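Local structure of transcription factor SPN1 (Saccharomyces cerevisiae, 3NFQ) at residues Leu85-Asp90 with Gly122-Phe127. The protein regulates RNA polymerase II transcription, acting with the elongation factor SPT6 and possibly during and after TBP recruitment to promoters. Numbering follows the deposited sequence.
Sequences LEPLPD and GRVVIF
One face of the Phe127 ring carries the pyrrolidine of Pro87, whose CG stands 3.6 Å from the ring centroid and 12° off the normal, a CH-pi contact with the carbon above the middle of the ring. Pro87 CB lies at the same height but beyond the CE2-CZ side of the ring, 3.7 Å from Phe127 CZ. In the all-helical TFIIS N-terminal-like domain of SPN1, this contact helps to join the loop leaving helix 77-85 to helix 121-130, a worked example of proline-aromatic packing between a loop and a helix. With Phe127 CG anti to the backbone N (chi1 170°), the ring extends from its helix to the proline; Leu93, farther along the same loop, touches both residues. Replacing Phe127 by an alanine would remove the ring, and Pro87 CG would probably lose the aromatic face it packs on, leaving this part of the loop less firmly held. One turn earlier, both methyls of Val124 rest on Glu86. Its CG1 packs on Leu85 CB and on Glu86 CA, the latter at 3.8 Å, just where the chain leaves helical geometry. Glu86 meets Val124 mainly through CA and CB, while its OE1 forms a salt bridge with Arg82, and Glu86 CB lies 3.7 Å from Val124 CG2.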
ATOM      1  N   LEU A  85       1.333   4.061   0.504  1.00 13.46           N
ATOM      2  CA  LEU A  85       2.050   4.236   1.779  1.00 12.11           C
ATOM      3  C   LEU A  85       3.160   5.264   1.653  1.00 12.44           C
ATOM      4  O   LEU A  85       3.574   5.858   2.645  1.00 12.19           O
ATOM      5  CB  LEU A  85       2.674   2.880   2.164  1.00 10.26           C
ATOM      6  CG  LEU A  85       1.646   1.855   2.727  1.00 13.05           C
ATOM      7  CD1 LEU A  85       2.291   0.484   2.909  1.00 12.84           C
ATOM      8  CD2 LEU A  85       1.057   2.387   4.025  1.00 10.87           C
ATOM      9  N   GLU A  86       3.678   5.431   0.447  1.00 14.21           N
ATOM     10  CA  GLU A  86       4.922   6.196   0.328  1.00 15.91           C
ATOM     11  C   GLU A  86       4.766   7.652   0.705  1.00 16.00           C
ATOM     12  O   GLU A  86       3.706   8.277   0.480  1.00 16.27           O
ATOM     13  CB  GLU A  86       5.529   6.046  -1.094  1.00 14.83           C
ATOM     14  CG  GLU A  86       4.970   6.931  -2.129  1.00 17.71           C
ATOM     15  CD  GLU A  86       5.356   6.513  -3.572  1.00 19.50           C
ATOM     16  OE1 GLU A  86       6.308   5.748  -3.738  1.00 22.55           O
ATOM     17  OE2 GLU A  86       4.696   6.969  -4.533  1.00 25.33           O
ATOM     18  N   PRO A  87       5.831   8.226   1.289  1.00 15.63           N
ATOM     19  CA  PRO A  87       5.780   9.612   1.686  1.00 15.37           C
ATOM     20  C   PRO A  87       5.809  10.504   0.483  1.00 16.18           C
ATOM     21  O   PRO A  87       6.404  10.159  -0.553  1.00 15.86           O
ATOM     22  CB  PRO A  87       7.068   9.820   2.520  1.00 15.78           C
ATOM     23  CG  PRO A  87       7.934   8.721   2.154  1.00 14.90           C
ATOM     24  CD  PRO A  87       7.078   7.558   1.713  1.00 14.47           C
ATOM     25  N   LEU A  88       5.231  11.682   0.644  1.00 17.63           N
ATOM     26  CA  LEU A  88       5.312  12.685  -0.402  1.00 19.66           C
ATOM     27  C   LEU A  88       6.683  13.319  -0.207  1.00 18.90           C
ATOM     28  O   LEU A  88       7.339  13.075   0.800  1.00 20.09           O
ATOM     29  CB  LEU A  88       4.250  13.759  -0.202  1.00 19.67           C
ATOM     30  CG  LEU A  88       2.772  13.260  -0.240  1.00 21.40           C
ATOM     31  CD1 LEU A  88       1.903  14.482  -0.109  1.00 27.47           C
ATOM     32  CD2 LEU A  88       2.509  12.627  -1.527  1.00 24.07           C
ATOM     33  N   PRO A  89       7.101  14.141  -1.164  1.00 21.22           N
ATOM     34  CA  PRO A  89       8.419  14.787  -1.081  1.00 22.57           C
ATOM     35  C   PRO A  89       8.697  15.624   0.179  1.00 24.70           C
ATOM     36  O   PRO A  89       9.848  15.635   0.669  1.00 26.68           O
ATOM     37  CB  PRO A  89       8.442  15.631  -2.351  1.00 22.86           C
ATOM     38  CG  PRO A  89       7.602  14.817  -3.349  1.00 22.93           C
ATOM     39  CD  PRO A  89       6.429  14.407  -2.451  1.00 20.16           C
ATOM     40  N   ASP A  90       7.677  16.273   0.746  1.00 25.93           N
ATOM     41  CA  ASP A  90       7.808  16.956   2.055  1.00 26.89           C
ATOM     42  C   ASP A  90       7.836  16.043   3.261  1.00 27.39           C
ATOM     43  O   ASP A  90       7.978  16.501   4.408  1.00 27.12           O
ATOM     44  CB  ASP A  90       6.742  18.038   2.218  1.00 28.89           C
ATOM     45  CG  ASP A  90       5.358  17.469   2.524  1.00 32.34           C
ATOM     46  OD1 ASP A  90       5.155  16.222   2.462  1.00 33.78           O
ATOM     47  OD2 ASP A  90       4.467  18.286   2.839  1.00 36.01           O
ATOM     48  N   GLY A 122       9.905  -2.426  -0.325  1.00 18.87           N
ATOM     49  CA  GLY A 122      10.976  -2.582   0.678  1.00 19.00           C
ATOM     50  C   GLY A 122      11.460  -1.237   1.166  1.00 18.54           C
ATOM     51  O   GLY A 122      11.581  -1.031   2.375  1.00 18.50           O
ATOM     52  N   ARG A 123      11.821  -0.322   0.252  1.00 18.46           N
ATOM     53  CA  ARG A 123      12.383   0.949   0.718  1.00 20.49           C
ATOM     54  C   ARG A 123      11.400   1.829   1.422  1.00 17.70           C
ATOM     55  O   ARG A 123      11.783   2.580   2.289  1.00 17.88           O
ATOM     56  CB  ARG A 123      13.104   1.757  -0.363  1.00 21.29           C
ATOM     57  CG  ARG A 123      12.354   1.982  -1.609  1.00 27.20           C
ATOM     58  CD  ARG A 123      13.398   2.187  -2.856  1.00 28.47           C
ATOM     59  NE  ARG A 123      14.631   2.857  -2.438  1.00 41.12           N
ATOM     60  CZ  ARG A 123      14.677   4.147  -2.118  1.00 45.59           C
ATOM     61  NH1 ARG A 123      13.550   4.845  -2.196  1.00 45.50           N
ATOM     62  NH2 ARG A 123      15.819   4.732  -1.710  1.00 46.34           N
ATOM     63  N   VAL A 124      10.122   1.671   1.093  1.00 17.28           N
ATOM     64  CA  VAL A 124       9.037   2.411   1.790  1.00 14.89           C
ATOM     65  C   VAL A 124       8.812   1.862   3.228  1.00 13.07           C
ATOM     66  O   VAL A 124       8.737   2.629   4.192  1.00 13.44           O
ATOM     67  CB  VAL A 124       7.749   2.431   0.943  1.00 15.92           C
ATOM     68  CG1 VAL A 124       6.626   3.093   1.770  1.00 11.45           C
ATOM     69  CG2 VAL A 124       7.966   3.327  -0.367  1.00 13.96           C
ATOM     70  N   VAL A 125       8.804   0.543   3.379  1.00 15.31           N
ATOM     71  CA  VAL A 125       8.638  -0.061   4.715  1.00 15.59           C
ATOM     72  C   VAL A 125       9.854   0.296   5.593  1.00 16.99           C
ATOM     73  O   VAL A 125       9.713   0.626   6.793  1.00 16.17           O
ATOM     74  CB  VAL A 125       8.354  -1.602   4.630  1.00 15.67           C
ATOM     75  CG1 VAL A 125       8.320  -2.267   6.042  1.00 18.82           C
ATOM     76  CG2 VAL A 125       7.030  -1.824   3.931  1.00 16.87           C
ATOM     77  N   ILE A 126      11.048   0.303   5.005  1.00 16.70           N
ATOM     78  CA  ILE A 126      12.217   0.762   5.757  1.00 18.56           C
ATOM     79  C   ILE A 126      12.020   2.213   6.245  1.00 18.67           C
ATOM     80  O   ILE A 126      12.297   2.538   7.403  1.00 18.60           O
ATOM     81  CB  ILE A 126      13.530   0.594   4.927  1.00 17.99           C
ATOM     82  CG1 ILE A 126      13.859  -0.904   4.791  1.00 20.64           C
ATOM     83  CG2 ILE A 126      14.713   1.366   5.609  1.00 20.04           C
ATOM     84  CD1 ILE A 126      14.894  -1.279   3.756  1.00 21.83           C
ATOM     85  N   PHE A 127      11.530   3.097   5.370  1.00 16.69           N
ATOM     86  CA  PHE A 127      11.270   4.469   5.733  1.00 16.42           C
ATOM     87  C   PHE A 127      10.313   4.547   6.958  1.00 15.91           C
ATOM     88  O   PHE A 127      10.479   5.369   7.877  1.00 16.02           O
ATOM     89  CB  PHE A 127      10.642   5.215   4.517  1.00 16.99           C
ATOM     90  CG  PHE A 127      10.107   6.583   4.861  1.00 21.07           C
ATOM     91  CD1 PHE A 127      10.903   7.729   4.792  1.00 20.21           C
ATOM     92  CD2 PHE A 127       8.804   6.734   5.294  1.00 22.32           C
ATOM     93  CE1 PHE A 127      10.397   9.005   5.158  1.00 18.32           C
ATOM     94  CE2 PHE A 127       8.314   7.997   5.634  1.00 21.20           C
ATOM     95  CZ  PHE A 127       9.074   9.108   5.572  1.00 24.05           C
TER